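Local coordinates for protein adhesin (Streptococcus sanguinis SK1 = NCTC 7863, PDB 6VT2) that probably mediates bacterial adhesion by binding host sialoglycans through two tandem Siglec-like modules of a serine-rich repeat surface protein, at residues V14-G19 and L122-Q127; G19-F24 and Y81-I86; P126-Y131 and D186-T191; G178-T183 and A195-T200. One frame throughout, in Å; residues are numbered along the deposited sequence.

The four contacts illustrate how chemistry follows position in a modular adhesin. Contacts 1 and 2 belong to the first Siglec-like domain and share Gly19: one closes the edge of a mixed sheet, the other pairs strands of the antiparallel sheet facing it, and both rest on backbone bonds with apolar groups on the inner side. Contact 3, nearer the surface, shares Pro126 and Gln127 with contact 1 and replaces that regular pairing with a calcium ion and a polar network joining this domain to the atypical Rib domain. Contact 4 lies buried within the Rib domain and depends on a single hydroxyl and a few methyl groups. Contacts 3 and 4 meet through neighbouring strands 180-183 and 189-192.

Contact 1. Residues V14-G19 and L122-Q127; sequences VIAYRG and LVIRPQ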
# COMPACT_ATOMS: atom_id res chain seq x y z
N VAL A 14 -0.90 -37.59 -18.17
CA VAL A 14 -0.11 -36.75 -17.27
C VAL A 14 0.35 -35.58 -18.12
O VAL A 14 1.03 -35.81 -19.08
CB VAL A 14 1.08 -37.49 -16.69
CG1 VAL A 14 1.92 -36.55 -15.86
CG2 VAL A 14 0.61 -38.68 -15.87
N ILE A 15 -0.07 -34.38 -17.80
CA ILE A 15 0.39 -33.20 -18.54
C ILE A 15 1.77 -32.79 -17.97
O ILE A 15 1.81 -32.59 -16.81
CB ILE A 15 -0.62 -32.06 -18.44
CG1 ILE A 15 -1.97 -32.50 -18.97
CG2 ILE A 15 -0.10 -30.82 -19.15
CD1 ILE A 15 -1.92 -32.99 -20.35
N ALA A 16 2.76 -32.59 -18.83
CA ALA A 16 4.13 -32.23 -18.23
C ALA A 16 4.49 -30.97 -19.01
O ALA A 16 4.37 -30.99 -20.18
CB ALA A 16 5.15 -33.30 -18.46
N TYR A 17 4.94 -29.96 -18.37
CA TYR A 17 5.24 -28.71 -19.07
C TYR A 17 6.69 -28.72 -19.52
O TYR A 17 7.52 -29.11 -18.79
CB TYR A 17 4.92 -27.53 -18.17
CG TYR A 17 3.44 -27.48 -17.96
CD1 TYR A 17 2.63 -27.06 -18.98
CD2 TYR A 17 2.87 -27.97 -16.81
CE1 TYR A 17 1.26 -27.06 -18.86
CE2 TYR A 17 1.51 -27.99 -16.68
CZ TYR A 17 0.71 -27.52 -17.69
OH TYR A 17 -0.61 -27.59 -17.50
N ARG A 18 6.93 -28.27 -20.72
CA ARG A 18 8.25 -28.17 -21.31
C ARG A 18 9.17 -27.39 -20.36
O ARG A 18 8.80 -26.35 -19.96
CB ARG A 18 8.10 -27.43 -22.63
CG ARG A 18 9.42 -27.16 -23.28
CD ARG A 18 9.23 -26.73 -24.71
NE ARG A 18 8.37 -25.58 -24.80
CZ ARG A 18 8.06 -24.96 -25.92
NH1 ARG A 18 8.51 -25.43 -27.04
NH2 ARG A 18 7.30 -23.90 -25.90
N GLY A 19 10.34 -27.94 -20.04
CA GLY A 19 11.31 -27.28 -19.17
C GLY A 19 11.17 -27.64 -17.72
O GLY A 19 12.11 -27.41 -17.01
N LEU A 122 2.01 -39.34 -21.44
CA LEU A 122 2.68 -38.14 -21.01
C LEU A 122 2.64 -37.12 -22.14
O LEU A 122 3.05 -37.42 -23.25
CB LEU A 122 4.11 -38.50 -20.62
CG LEU A 122 4.91 -37.38 -19.99
CD1 LEU A 122 4.36 -37.05 -18.64
CD2 LEU A 122 6.37 -37.87 -19.95
N VAL A 123 2.07 -35.97 -21.86
CA VAL A 123 1.77 -34.97 -22.87
C VAL A 123 2.59 -33.75 -22.56
O VAL A 123 2.44 -33.17 -21.48
CB VAL A 123 0.27 -34.66 -22.92
CG1 VAL A 123 -0.09 -33.66 -24.02
CG2 VAL A 123 -0.54 -35.90 -23.07
N ILE A 124 3.36 -33.30 -23.55
CA ILE A 124 4.26 -32.18 -23.32
C ILE A 124 3.65 -30.88 -23.82
O ILE A 124 3.32 -30.77 -25.00
CB ILE A 124 5.63 -32.41 -23.96
CG1 ILE A 124 6.17 -33.82 -23.60
CG2 ILE A 124 6.52 -31.27 -23.69
CD1 ILE A 124 6.18 -34.08 -22.15
N ARG A 125 3.46 -29.91 -22.92
CA ARG A 125 2.78 -28.67 -23.24
C ARG A 125 3.70 -27.50 -22.95
O ARG A 125 4.63 -27.60 -22.13
CB ARG A 125 1.47 -28.55 -22.44
CG ARG A 125 0.55 -29.70 -22.74
CD ARG A 125 0.34 -29.92 -24.20
NE ARG A 125 -0.32 -28.78 -24.80
CZ ARG A 125 -0.72 -28.77 -26.06
NH1 ARG A 125 -0.44 -29.81 -26.87
NH2 ARG A 125 -1.39 -27.74 -26.53
N PRO A 126 3.45 -26.37 -23.58
CA PRO A 126 4.27 -25.19 -23.30
C PRO A 126 3.92 -24.59 -21.95
O PRO A 126 2.80 -24.70 -21.46
CB PRO A 126 3.95 -24.25 -24.46
CG PRO A 126 2.45 -24.54 -24.69
CD PRO A 126 2.36 -26.11 -24.51
N GLN A 127 4.90 -23.89 -21.37
CA GLN A 127 4.67 -23.29 -20.07
C GLN A 127 3.52 -22.29 -20.06
O GLN A 127 2.81 -22.17 -19.05
CB GLN A 127 5.94 -22.61 -19.57
CG GLN A 127 6.97 -23.67 -19.20
CD GLN A 127 8.15 -23.17 -18.44
OE1 GLN A 127 8.10 -22.11 -17.88
NE2 GLN A 127 9.24 -23.95 -18.42
O HOH W 1 11.76 -23.99 -17.10
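Parallel pairing of an early strand with the last one, as of strands A' and G in V-set immunoglobulin folds, joins residues 14-17 to 122-125 at the edge of the mixed sheet of the first Siglec-like domain. Backbone bonds follow the staggered parallel pattern: Val123 N gives to Val14 O, Ala16 N to Val123 O at 2.7 Å, Arg125 N to Ala16 O, and Arg18 N to Arg125 O at 2.8 Å. On the inner face, the CD1 branch of Leu122 reaches across to Val14 CG1 at 3.7 Å and to Ala16 CB, while Ile124 CD1 closes on the same alanine methyl from two residues further on. Phe22 of the facing sheet completes this apolar layer. The other face carries Ile15, whose CD1 lies alongside Val123 CB at 3.8 Å, and Tyr17. With CG set beside the backbone N (chi1 -67°), the tyrosine presents its edge to Pro126 O, 3.4 Å from CD1. Beyond the strands, Gln127 NE2 donates to Arg18 O at 2.9 Å, nearly straight (166°) and in both the amide and the carbonyl plane. The same nitrogen also donates to a water, 2.8 Å from NE2. Arg18 slants past Pro126 CB, NH2 nearest it, to a salt bridge with Asp186, and Arg125 turns to Glu129. Regular sheet bonding is thus prolonged by a side-chain amide where the strands end, and the coplanar geometry would restrict rotation of that amide while the arginines tie the sheet edge to the domain junction.

Contact 2. Residues G19-F24 and Y81-I86; sequences GEEFEF and YGIVPI
Phe22 lays one face of its ring over the peptide link between Tyr81 and Gly82, with CZ 3.4 Å from Gly82 N and CE2 3.4 Å from Tyr81 C. A chi1 of 62°, which sets CG between the backbone N and carbonyl carbon, folds the ring across to the neighbouring strand, where glycine offers a flat backbone to lie on. Val84 CG2 meets the same ring obliquely, 3.8 Å from CD1. Beneath it, Phe22 and Gly82 form an antiparallel hydrogen-bonded pair: Phe22 N donates to Gly82 O at 2.9 Å, and Gly82 N returns a longer bond to Phe22 O at 3.2 Å. Further along, Val84 N donates to Glu20 O, and Gly19 N makes a weak bond to Val84 O. On the opposite face Glu21 and Ile83 run side by side, CG of the glutamate 3.9 Å from CG1 of the isoleucine. The loop ends also touch, Ile86 CD1 resting 3.5 Å from Gly19 CA, while the Glu20 carboxylate turns away to Lys130 and Tyr131. Because Phe22 also packs on Ala16 and Leu122 of the facing sheet, the arrangement is that of a beta sandwich, with an aromatic ring packed between its two layers, as in the V-set-like fold of Siglec-like domains.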
# COMPACT_ATOMS: atom_id res chain seq x y z
N GLY A 19 10.34 -27.94 -20.04
CA GLY A 19 11.31 -27.28 -19.17
C GLY A 19 11.17 -27.64 -17.72
O GLY A 19 12.11 -27.41 -17.01
N GLU A 20 10.03 -28.19 -17.33
CA GLU A 20 9.73 -28.38 -15.89
C GLU A 20 9.84 -29.82 -15.42
O GLU A 20 9.83 -30.69 -16.21
CB GLU A 20 8.34 -27.84 -15.63
CG GLU A 20 8.16 -26.46 -16.21
CD GLU A 20 7.07 -25.63 -15.60
OE1 GLU A 20 6.26 -26.18 -14.91
OE2 GLU A 20 7.04 -24.45 -15.87
N GLU A 21 9.92 -29.96 -14.11
CA GLU A 21 9.92 -31.30 -13.51
C GLU A 21 8.49 -31.80 -13.55
O GLU A 21 7.59 -30.97 -13.46
CB GLU A 21 10.31 -31.25 -12.04
CG GLU A 21 11.70 -30.74 -11.73
CD GLU A 21 11.92 -30.42 -10.25
OE1 GLU A 21 10.93 -30.41 -9.48
OE2 GLU A 21 13.08 -30.21 -9.88
N PHE A 22 8.30 -33.10 -13.71
CA PHE A 22 6.98 -33.72 -13.59
C PHE A 22 7.15 -34.92 -12.66
O PHE A 22 8.22 -35.38 -12.52
CB PHE A 22 6.38 -34.21 -14.91
CG PHE A 22 7.19 -35.28 -15.59
CD1 PHE A 22 8.24 -34.92 -16.42
CD2 PHE A 22 6.91 -36.62 -15.42
CE1 PHE A 22 9.00 -35.89 -17.05
CE2 PHE A 22 7.68 -37.59 -16.05
CZ PHE A 22 8.72 -37.22 -16.86
N GLU A 23 6.05 -35.31 -12.03
CA GLU A 23 6.07 -36.48 -11.13
C GLU A 23 4.66 -37.01 -11.02
O GLU A 23 3.77 -36.20 -10.97
CB GLU A 23 6.60 -36.07 -9.76
CG GLU A 23 6.34 -37.06 -8.64
CD GLU A 23 6.70 -36.40 -7.33
OE1 GLU A 23 7.85 -36.42 -7.00
OE2 GLU A 23 5.83 -35.80 -6.71
N PHE A 24 4.50 -38.31 -11.03
CA PHE A 24 3.19 -38.90 -10.74
C PHE A 24 3.47 -40.26 -10.11
O PHE A 24 4.52 -40.63 -10.14
CB PHE A 24 2.28 -38.98 -11.97
CG PHE A 24 2.74 -39.89 -13.07
CD1 PHE A 24 3.62 -39.43 -14.03
CD2 PHE A 24 2.25 -41.17 -13.18
CE1 PHE A 24 3.98 -40.24 -15.09
CE2 PHE A 24 2.63 -41.98 -14.23
CZ PHE A 24 3.49 -41.51 -15.18
N TYR A 81 8.89 -39.84 -13.02
CA TYR A 81 9.29 -38.43 -12.90
C TYR A 81 10.35 -38.12 -13.95
O TYR A 81 10.88 -38.95 -14.55
CB TYR A 81 9.88 -38.20 -11.50
CG TYR A 81 11.15 -38.97 -11.22
CD1 TYR A 81 11.16 -40.32 -10.94
CD2 TYR A 81 12.36 -38.33 -11.25
CE1 TYR A 81 12.34 -41.00 -10.75
CE2 TYR A 81 13.55 -38.99 -11.08
CZ TYR A 81 13.54 -40.32 -10.77
OH TYR A 81 14.74 -40.93 -10.58
N GLY A 82 10.65 -36.85 -14.03
CA GLY A 82 11.73 -36.40 -14.88
C GLY A 82 11.62 -34.91 -15.09
O GLY A 82 10.86 -34.27 -14.48
N ILE A 83 12.50 -34.42 -15.93
CA ILE A 83 12.52 -33.02 -16.36
C ILE A 83 12.35 -33.03 -17.88
O ILE A 83 13.16 -33.64 -18.59
CB ILE A 83 13.83 -32.34 -15.95
CG1 ILE A 83 13.94 -32.34 -14.44
CG2 ILE A 83 13.87 -30.97 -16.57
CD1 ILE A 83 15.35 -31.99 -14.00
N VAL A 84 11.28 -32.39 -18.36
CA VAL A 84 11.11 -32.28 -19.82
C VAL A 84 12.15 -31.32 -20.35
O VAL A 84 12.23 -30.21 -19.84
CB VAL A 84 9.73 -31.78 -20.19
CG1 VAL A 84 9.54 -31.70 -21.70
CG2 VAL A 84 8.67 -32.73 -19.50
N PRO A 85 12.87 -31.65 -21.42
CA PRO A 85 13.88 -30.75 -21.95
C PRO A 85 13.24 -29.44 -22.35
O PRO A 85 12.12 -29.39 -22.89
CB PRO A 85 14.43 -31.51 -23.16
CG PRO A 85 14.16 -33.01 -22.79
CD PRO A 85 12.89 -32.99 -22.05
N ILE A 86 14.03 -28.38 -22.19
CA ILE A 86 13.55 -27.06 -22.42
C ILE A 86 13.22 -26.84 -23.88
O ILE A 86 12.42 -25.95 -24.18
CB ILE A 86 14.58 -26.03 -21.94
CG1 ILE A 86 13.92 -24.64 -21.79
CG2 ILE A 86 15.76 -26.00 -22.88
CD1 ILE A 86 12.87 -24.57 -20.76

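Contact 3. Residues P126-Y131 and D186-T191; sequences PQTEKY and DGSTDT. With CA (calcium ion), chain I.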
# COMPACT_ATOMS: atom_id res chain seq x y z
N PRO A 126 3.45 -26.37 -23.58
CA PRO A 126 4.27 -25.19 -23.30
C PRO A 126 3.92 -24.59 -21.95
O PRO A 126 2.80 -24.70 -21.46
CB PRO A 126 3.95 -24.25 -24.46
CG PRO A 126 2.45 -24.54 -24.69
CD PRO A 126 2.36 -26.11 -24.51
N GLN A 127 4.90 -23.89 -21.37
CA GLN A 127 4.67 -23.29 -20.07
C GLN A 127 3.52 -22.29 -20.06
O GLN A 127 2.81 -22.17 -19.05
CB GLN A 127 5.94 -22.61 -19.57
CG GLN A 127 6.97 -23.67 -19.20
CD GLN A 127 8.15 -23.17 -18.44
OE1 GLN A 127 8.10 -22.11 -17.88
NE2 GLN A 127 9.24 -23.95 -18.42
N THR A 128 3.28 -21.63 -21.16
CA THR A 128 2.21 -20.66 -21.18
C THR A 128 0.85 -21.27 -20.93
O THR A 128 -0.06 -20.56 -20.49
CB THR A 128 2.17 -19.87 -22.48
OG1 THR A 128 1.27 -18.75 -22.26
CG2 THR A 128 1.74 -20.68 -23.64
N GLU A 129 0.69 -22.58 -21.11
CA GLU A 129 -0.59 -23.18 -20.78
C GLU A 129 -0.77 -23.35 -19.28
O GLU A 129 -1.90 -23.50 -18.80
CB GLU A 129 -0.74 -24.51 -21.51
CG GLU A 129 -1.00 -24.28 -22.96
CD GLU A 129 -1.28 -25.56 -23.70
OE1 GLU A 129 -1.18 -26.64 -23.10
OE2 GLU A 129 -1.59 -25.47 -24.89
N LYS A 130 0.31 -23.37 -18.54
CA LYS A 130 0.24 -23.45 -17.09
C LYS A 130 -0.04 -22.09 -16.45
O LYS A 130 -0.73 -22.02 -15.45
CB LYS A 130 1.54 -24.08 -16.58
CG LYS A 130 1.68 -24.10 -15.14
CD LYS A 130 2.96 -24.85 -14.78
CE LYS A 130 3.03 -25.01 -13.24
NZ LYS A 130 4.43 -25.29 -12.80
N TYR A 131 0.46 -21.01 -17.03
CA TYR A 131 0.45 -19.70 -16.39
C TYR A 131 -0.53 -18.77 -17.09
O TYR A 131 -0.57 -18.69 -18.33
CB TYR A 131 1.88 -19.14 -16.39
CG TYR A 131 2.87 -20.02 -15.72
CD1 TYR A 131 2.82 -20.22 -14.34
CD2 TYR A 131 3.82 -20.70 -16.45
CE1 TYR A 131 3.73 -21.07 -13.70
CE2 TYR A 131 4.73 -21.56 -15.83
CZ TYR A 131 4.69 -21.70 -14.43
OH TYR A 131 5.57 -22.56 -13.82
N ASP A 186 10.65 -21.45 -21.31
CA ASP A 186 10.65 -22.27 -22.51
C ASP A 186 10.41 -21.51 -23.79
O ASP A 186 10.32 -22.13 -24.85
CB ASP A 186 9.62 -23.41 -22.32
CG ASP A 186 8.22 -22.95 -22.44
OD1 ASP A 186 7.96 -21.73 -22.27
OD2 ASP A 186 7.34 -23.78 -22.73
N GLY A 187 10.36 -20.20 -23.73
CA GLY A 187 10.14 -19.40 -24.94
C GLY A 187 8.69 -19.22 -25.31
O GLY A 187 8.43 -18.47 -26.18
N SER A 188 7.77 -19.83 -24.59
CA SER A 188 6.34 -19.59 -24.83
C SER A 188 6.00 -18.25 -24.18
O SER A 188 6.69 -17.78 -23.35
CB SER A 188 5.48 -20.73 -24.38
OG SER A 188 5.47 -20.85 -23.01
N THR A 189 4.91 -17.64 -24.63
CA THR A 189 4.62 -16.28 -24.17
C THR A 189 3.16 -16.10 -23.76
O THR A 189 2.32 -16.89 -24.07
CB THR A 189 4.92 -15.27 -25.29
OG1 THR A 189 4.05 -15.52 -26.38
CG2 THR A 189 6.34 -15.30 -25.80
N ASP A 190 2.94 -15.04 -23.03
CA ASP A 190 1.62 -14.47 -22.82
C ASP A 190 1.73 -13.02 -23.23
O ASP A 190 2.81 -12.42 -23.15
CB ASP A 190 1.18 -14.63 -21.40
CG ASP A 190 0.47 -15.91 -21.16
OD1 ASP A 190 -0.41 -16.27 -21.97
OD2 ASP A 190 0.73 -16.54 -20.13
N THR A 191 0.60 -12.45 -23.65
CA THR A 191 0.52 -11.03 -23.98
C THR A 191 -0.52 -10.35 -23.10
O THR A 191 -1.60 -10.90 -22.82
CB THR A 191 0.12 -10.85 -25.44
OG1 THR A 191 1.10 -11.45 -26.33
CG2 THR A 191 -0.03 -9.37 -25.78
CA CA I . -0.82 -18.43 -20.70
O HOH W 2 -1.92 -19.07 -22.66
O HOH W 3 -2.82 -17.06 -20.35
O HOH W 4 -2.60 -19.82 -20.07
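Thr128 and Asp190 meet through a calcium ion at the junction between the Siglec-like and atypical Rib domains, with residues 126-131 as the linker and residues 186-191 as a turn leading into a strand. The compact part of the contact lies beside the ion. There Asp186 forms an Asx turn, its OD1 accepting from Ser188 N and, through its syn lone pair, from Ser188 OG at 2.7 Å. The serine oxygen in turn accepts from Thr128 N at 3.0 Å, so the hydroxyl relays the turn to the linker. Asp186 OD2 takes Gln127 N at 2.8 Å, the donor arriving from above the carboxylate plane. With Arg18, four donors thus hold the carboxylate, and the nearby arginine probably favours its charged form. The Gln127 amide stacks on this carboxylate, their planes 21° apart, while the methyl of Thr128 and the CB of Pro126 both abut Ser188 CB. The solvent side is that of the metal, where three waters complete eight oxygen ligands, five of them from the two segments. Thr128 supplies both O, at 2.3 Å, and OG1, at 2.6 Å; Tyr131 adds its carbonyl O; and Asp190 binds in bidentate fashion, its OD2 held also by Tyr184 OH. The threonine torsion, with OG1 anti to the backbone N (chi1 -168°), swings the hydroxyl between ion and strand. While its oxygen ligates calcium, Thr128 OG1 donates its proton to Thr189 O at 2.8 Å, from above the carbonyl plane.

Contact 4. Residues G178-T183 and A195-T200; sequences GTVTIT and AQTVDT
The hydroxyl of Thr197 has two backbone carbonyls as partners. Its OG1 donates to Gly178 O at 2.6 Å, the short partner; Ala194 O, in the turn before it, is the other, and with a single proton the hydroxyl must share it or switch between them. OG1 stands above the plane of the Gly178 carbonyl, 45° out of it. Thr197 turns its hydroxyl back over its own backbone (chi1 64°), which sends it toward the glycine and leaves the methyl on the other branch to face the apolar interior. That methyl, CG2, meets Val180 CG2 at 3.9 Å, the two side chains lying at a slant to each other. Val198 CG2 comes within 4.3 Å of Gly178 CA, a looser touch. Gly178, in the left-handed conformation readily adopted by glycine, turns the chain into strand 180-183. The two segments are not neighbours in a sheet: 180-183 lies in a three-stranded antiparallel sheet, and 198-200 pairs in parallel with strand 139-141. Val155 of helix 149-162 covers Val180, Thr197 and Val198 alike, and Ile192 packs against the first two. One polar bond therefore joins the turns that lead into strands of two separate sheets of the Rib domain. In this buried site the hydroxyl probably offsets part of the cost of removing the Gly178 carbonyl from water, and the short bond restricts rotation of the threonine.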
# COMPACT_ATOMS: atom_id res chain seq x y z
N GLY A 178 2.64 0.04 -24.89
CA GLY A 178 2.30 -0.59 -23.64
C GLY A 178 1.88 -2.05 -23.69
O GLY A 178 1.56 -2.61 -22.64
N THR A 179 1.92 -2.69 -24.86
CA THR A 179 1.64 -4.10 -24.95
C THR A 179 2.75 -4.86 -24.25
O THR A 179 3.93 -4.66 -24.55
CB THR A 179 1.58 -4.55 -26.40
OG1 THR A 179 0.58 -3.82 -27.12
CG2 THR A 179 1.18 -6.03 -26.47
N VAL A 180 2.37 -5.78 -23.37
CA VAL A 180 3.35 -6.49 -22.58
C VAL A 180 3.47 -7.90 -23.11
O VAL A 180 2.47 -8.60 -23.29
CB VAL A 180 2.96 -6.50 -21.11
CG1 VAL A 180 3.91 -7.50 -20.34
CG2 VAL A 180 3.08 -5.13 -20.52
N THR A 181 4.68 -8.32 -23.35
CA THR A 181 4.95 -9.70 -23.72
C THR A 181 5.69 -10.35 -22.57
O THR A 181 6.77 -9.88 -22.19
CB THR A 181 5.79 -9.76 -24.98
OG1 THR A 181 5.06 -9.22 -26.06
CG2 THR A 181 6.12 -11.25 -25.32
N ILE A 182 5.15 -11.42 -22.01
CA ILE A 182 5.80 -12.18 -20.92
C ILE A 182 6.37 -13.40 -21.60
O ILE A 182 5.65 -14.01 -22.28
CB ILE A 182 4.78 -12.56 -19.84
CG1 ILE A 182 4.10 -11.30 -19.29
CG2 ILE A 182 5.40 -13.42 -18.72
CD1 ILE A 182 2.95 -11.54 -18.36
N THR A 183 7.65 -13.65 -21.49
CA THR A 183 8.26 -14.82 -22.13
C THR A 183 8.60 -15.77 -21.02
O THR A 183 9.37 -15.45 -20.20
CB THR A 183 9.48 -14.46 -22.97
OG1 THR A 183 9.07 -13.55 -23.97
CG2 THR A 183 10.11 -15.64 -23.66
N ALA A 195 -4.51 -1.97 -23.71
CA ALA A 195 -5.70 -1.47 -23.01
C ALA A 195 -5.69 -1.85 -21.55
O ALA A 195 -6.29 -1.16 -20.71
CB ALA A 195 -6.96 -1.99 -23.71
N GLN A 196 -5.03 -2.95 -21.20
CA GLN A 196 -4.98 -3.36 -19.81
C GLN A 196 -3.71 -2.92 -19.10
O GLN A 196 -3.50 -3.29 -17.94
CB GLN A 196 -5.11 -4.89 -19.72
CG GLN A 196 -6.50 -5.40 -19.85
CD GLN A 196 -7.11 -5.11 -21.18
OE1 GLN A 196 -6.65 -5.61 -22.22
NE2 GLN A 196 -8.16 -4.30 -21.18
N THR A 197 -2.83 -2.15 -19.74
CA THR A 197 -1.62 -1.73 -19.08
C THR A 197 -1.48 -0.23 -18.95
O THR A 197 -0.88 0.22 -17.98
CB THR A 197 -0.39 -2.28 -19.79
OG1 THR A 197 -0.32 -1.73 -21.10
CG2 THR A 197 -0.51 -3.81 -19.92
N VAL A 198 -1.91 0.54 -19.95
CA VAL A 198 -1.66 1.97 -19.94
C VAL A 198 -2.88 2.75 -20.42
O VAL A 198 -3.70 2.28 -21.21
CB VAL A 198 -0.46 2.37 -20.81
CG1 VAL A 198 0.77 1.70 -20.34
CG2 VAL A 198 -0.78 2.00 -22.27
N ASP A 199 -2.97 4.01 -20.03
CA ASP A 199 -3.97 4.96 -20.59
C ASP A 199 -3.29 6.33 -20.50
O ASP A 199 -2.32 6.52 -19.79
CB ASP A 199 -5.38 4.93 -19.96
CG ASP A 199 -6.51 5.52 -20.82
OD1 ASP A 199 -6.19 5.91 -22.01
OD2 ASP A 199 -7.52 5.81 -20.33
N THR A 200 -3.84 7.24 -21.26
CA THR A 200 -3.37 8.61 -21.25
C THR A 200 -3.74 9.26 -19.95
O THR A 200 -4.89 9.14 -19.51
CB THR A 200 -4.01 9.39 -22.37
OG1 THR A 200 -3.99 8.60 -23.56
CG2 THR A 200 -3.23 10.68 -22.62